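Local coordinates for probable glutaminase ybaS (Escherichia coli, PDB 1U60), which catalyses the hydrolysis of L-glutamine to L-glutamate and ammonium, at residues Gln137-Leu140 with His141-Gln145. Numbering follows the deposited sequence.
Sequences QRIL and HIQQQ
Leu140 holds CG opposite its backbone N (chi1 177°), while Gln144, one turn on, sets CG beside its own N (chi1 -63°) and runs extended, back toward the preceding turn, and the two side chains meet. The Gln144 amide therefore lies against the leucine's branch point, with NE2 3.8 Å from Leu140 CG and about as far from CD1. On the way, Gln144 CG passes 3.4 Å from Leu140 O. The amide is not spent on this apolar touch, since NE2 donates to the carbonyl of Val151, just beyond the helix. Gln143 follows the same path, its NE2 coming only within 4.1 Å of Ile139 CG2; its buried amide is satisfied at both ends, by Gln195 O and Thr198 OG1, which should fix its rotation. Four i to i+4 backbone bonds of a regular alpha-helix cross the junction; of these the straightest joins Gln143 N to Ile139 O (3.1 Å). Further round, Gln145 CG lies 3.7 Å above the plane of the His141 ring, over one face but offset toward its rim. Arg138 forms a salt bridge through NH1 with Asp79 OD2, on helix 68-80. All this belongs to helix 132-147, whose Ile139 and Ile142 pack on helix 68-80, Ile139 also touching helix 185-195, which carries Tyr192, a predicted substrate-binding residue, while Gln143 ties the helix to strand 198-200.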
ATOM      1  N   GLN A 137      21.238   3.759 -22.546  1.00  9.57           N
ATOM      2  CA  GLN A 137      22.410   3.090 -22.007  1.00 10.94           C
ATOM      3  C   GLN A 137      22.385   3.099 -20.476  1.00 10.41           C
ATOM      4  O   GLN A 137      22.711   2.088 -19.874  1.00 10.24           O
ATOM      5  CB  GLN A 137      23.730   3.704 -22.528  1.00 11.80           C
ATOM      6  CG  GLN A 137      24.073   3.273 -23.958  1.00 15.34           C
ATOM      7  CD  GLN A 137      24.041   1.756 -24.203  1.00 17.92           C
ATOM      8  OE1 GLN A 137      24.686   0.997 -23.489  1.00 21.52           O
ATOM      9  NE2 GLN A 137      23.318   1.326 -25.226  1.00 18.86           N
ATOM     10  N   ARG A 138      21.972   4.202 -19.849  1.00 10.42           N
ATOM     11  CA  ARG A 138      22.014   4.296 -18.392  1.00  9.51           C
ATOM     12  C   ARG A 138      20.948   3.383 -17.771  1.00 10.05           C
ATOM     13  O   ARG A 138      21.196   2.748 -16.781  1.00  9.69           O
ATOM     14  CB  ARG A 138      21.858   5.723 -17.936  1.00 10.48           C
ATOM     15  CG  ARG A 138      23.032   6.671 -18.335  1.00 10.20           C
ATOM     16  CD  ARG A 138      22.947   8.063 -17.690  1.00 11.81           C
ATOM     17  NE  ARG A 138      23.150   7.973 -16.243  1.00 12.04           N
ATOM     18  CZ  ARG A 138      22.262   8.306 -15.299  1.00 13.77           C
ATOM     19  NH1 ARG A 138      21.091   8.852 -15.578  1.00 12.71           N
ATOM     20  NH2 ARG A 138      22.608   8.148 -14.021  1.00 11.18           N
ATOM     21  N   ILE A 139      19.796   3.272 -18.421  1.00  8.91           N
ATOM     22  CA  ILE A 139      18.706   2.367 -17.951  1.00  9.59           C
ATOM     23  C   ILE A 139      19.074   0.909 -18.129  1.00  9.55           C
ATOM     24  O   ILE A 139      18.924   0.121 -17.215  1.00  9.72           O
ATOM     25  CB  ILE A 139      17.400   2.706 -18.660  1.00  8.76           C
ATOM     26  CG1 ILE A 139      16.829   4.025 -18.092  1.00 10.35           C
ATOM     27  CG2 ILE A 139      16.361   1.576 -18.523  1.00 11.02           C
ATOM     28  CD1 ILE A 139      15.738   4.667 -18.929  1.00 10.35           C
ATOM     29  N   LEU A 140      19.640   0.546 -19.299  1.00  9.60           N
ATOM     30  CA  LEU A 140      20.123  -0.821 -19.534  1.00  9.95           C
ATOM     31  C   LEU A 140      21.163  -1.195 -18.467  1.00  9.83           C
ATOM     32  O   LEU A 140      21.131  -2.278 -17.925  1.00  9.62           O
ATOM     33  CB  LEU A 140      20.687  -0.970 -20.946  1.00 10.21           C
ATOM     34  CG  LEU A 140      21.288  -2.332 -21.264  1.00 11.30           C
ATOM     35  CD1 LEU A 140      20.237  -3.428 -21.105  1.00 12.16           C
ATOM     36  CD2 LEU A 140      21.875  -2.332 -22.682  1.00 12.23           C
ATOM     37  N   HIS A 141      22.054  -0.258 -18.145  1.00 10.70           N
ATOM     38  CA  HIS A 141      23.119  -0.510 -17.180  1.00 10.98           C
ATOM     39  C   HIS A 141      22.550  -0.776 -15.789  1.00  9.89           C
ATOM     40  O   HIS A 141      22.977  -1.699 -15.124  1.00  8.26           O
ATOM     41  CB  HIS A 141      24.085   0.674 -17.171  1.00 12.03           C
ATOM     42  CG  HIS A 141      25.280   0.462 -16.316  1.00 14.54           C
ATOM     43  ND1 HIS A 141      26.292  -0.409 -16.663  1.00 18.92           N
ATOM     44  CD2 HIS A 141      25.613   0.977 -15.109  1.00 18.61           C
ATOM     45  CE1 HIS A 141      27.218  -0.387 -15.718  1.00 21.94           C
ATOM     46  NE2 HIS A 141      26.822   0.433 -14.761  1.00 21.10           N
ATOM     47  N   ILE A 142      21.591   0.027 -15.348  1.00  9.41           N
ATOM     48  CA  ILE A 142      21.015  -0.246 -14.030  1.00  9.19           C
ATOM     49  C   ILE A 142      20.271  -1.567 -13.960  1.00  8.02           C
ATOM     50  O   ILE A 142      20.359  -2.281 -12.931  1.00  9.69           O
ATOM     51  CB  ILE A 142      20.204   0.919 -13.463  1.00 10.16           C
ATOM     52  CG1 ILE A 142      20.231   0.798 -11.942  1.00 11.68           C
ATOM     53  CG2 ILE A 142      18.777   0.979 -14.013  1.00 10.40           C
ATOM     54  CD1 ILE A 142      19.532   1.953 -11.244  1.00 14.55           C
ATOM     55  N   GLN A 143      19.566  -1.949 -15.040  1.00  7.99           N
ATOM     56  CA  GLN A 143      18.943  -3.288 -15.083  1.00  7.33           C
ATOM     57  C   GLN A 143      20.010  -4.389 -14.900  1.00  6.90           C
ATOM     58  O   GLN A 143      19.843  -5.297 -14.134  1.00  6.76           O
ATOM     59  CB  GLN A 143      18.171  -3.538 -16.393  1.00  7.79           C
ATOM     60  CG  GLN A 143      16.985  -2.700 -16.677  1.00  7.12           C
ATOM     61  CD  GLN A 143      16.218  -3.180 -17.894  1.00  8.53           C
ATOM     62  OE1 GLN A 143      16.518  -4.242 -18.472  1.00  8.68           O
ATOM     63  NE2 GLN A 143      15.249  -2.382 -18.323  1.00  8.78           N
ATOM     64  N   GLN A 144      21.137  -4.271 -15.608  1.00  7.01           N
ATOM     65  CA  GLN A 144      22.211  -5.231 -15.466  1.00  8.50           C
ATOM     66  C   GLN A 144      22.839  -5.217 -14.069  1.00  8.35           C
ATOM     67  O   GLN A 144      23.138  -6.283 -13.494  1.00  8.55           O
ATOM     68  CB  GLN A 144      23.277  -5.004 -16.554  1.00  8.61           C
ATOM     69  CG  GLN A 144      22.757  -5.226 -17.991  1.00 11.18           C
ATOM     70  CD  GLN A 144      23.711  -4.730 -19.076  1.00 12.31           C
ATOM     71  OE1 GLN A 144      24.585  -3.869 -18.825  1.00 15.39           O
ATOM     72  NE2 GLN A 144      23.497  -5.212 -20.319  1.00 12.17           N
ATOM     73  N   GLN A 145      22.986  -4.031 -13.480  1.00  8.51           N
ATOM     74  CA  GLN A 145      23.517  -3.922 -12.138  1.00  9.28           C
ATOM     75  C   GLN A 145      22.608  -4.547 -11.094  1.00  8.72           C
ATOM     76  O   GLN A 145      23.087  -5.161 -10.166  1.00  8.05           O
ATOM     77  CB  GLN A 145      23.734  -2.467 -11.773  1.00 10.66           C
ATOM     78  CG  GLN A 145      24.864  -1.801 -12.473  1.00 13.08           C
ATOM     79  CD  GLN A 145      24.981  -0.318 -12.042  1.00 20.75           C
ATOM     80  OE1 GLN A 145      24.064   0.500 -12.297  1.00 25.14           O
ATOM     81  NE2 GLN A 145      26.106   0.029 -11.429  1.00 23.02           N
TER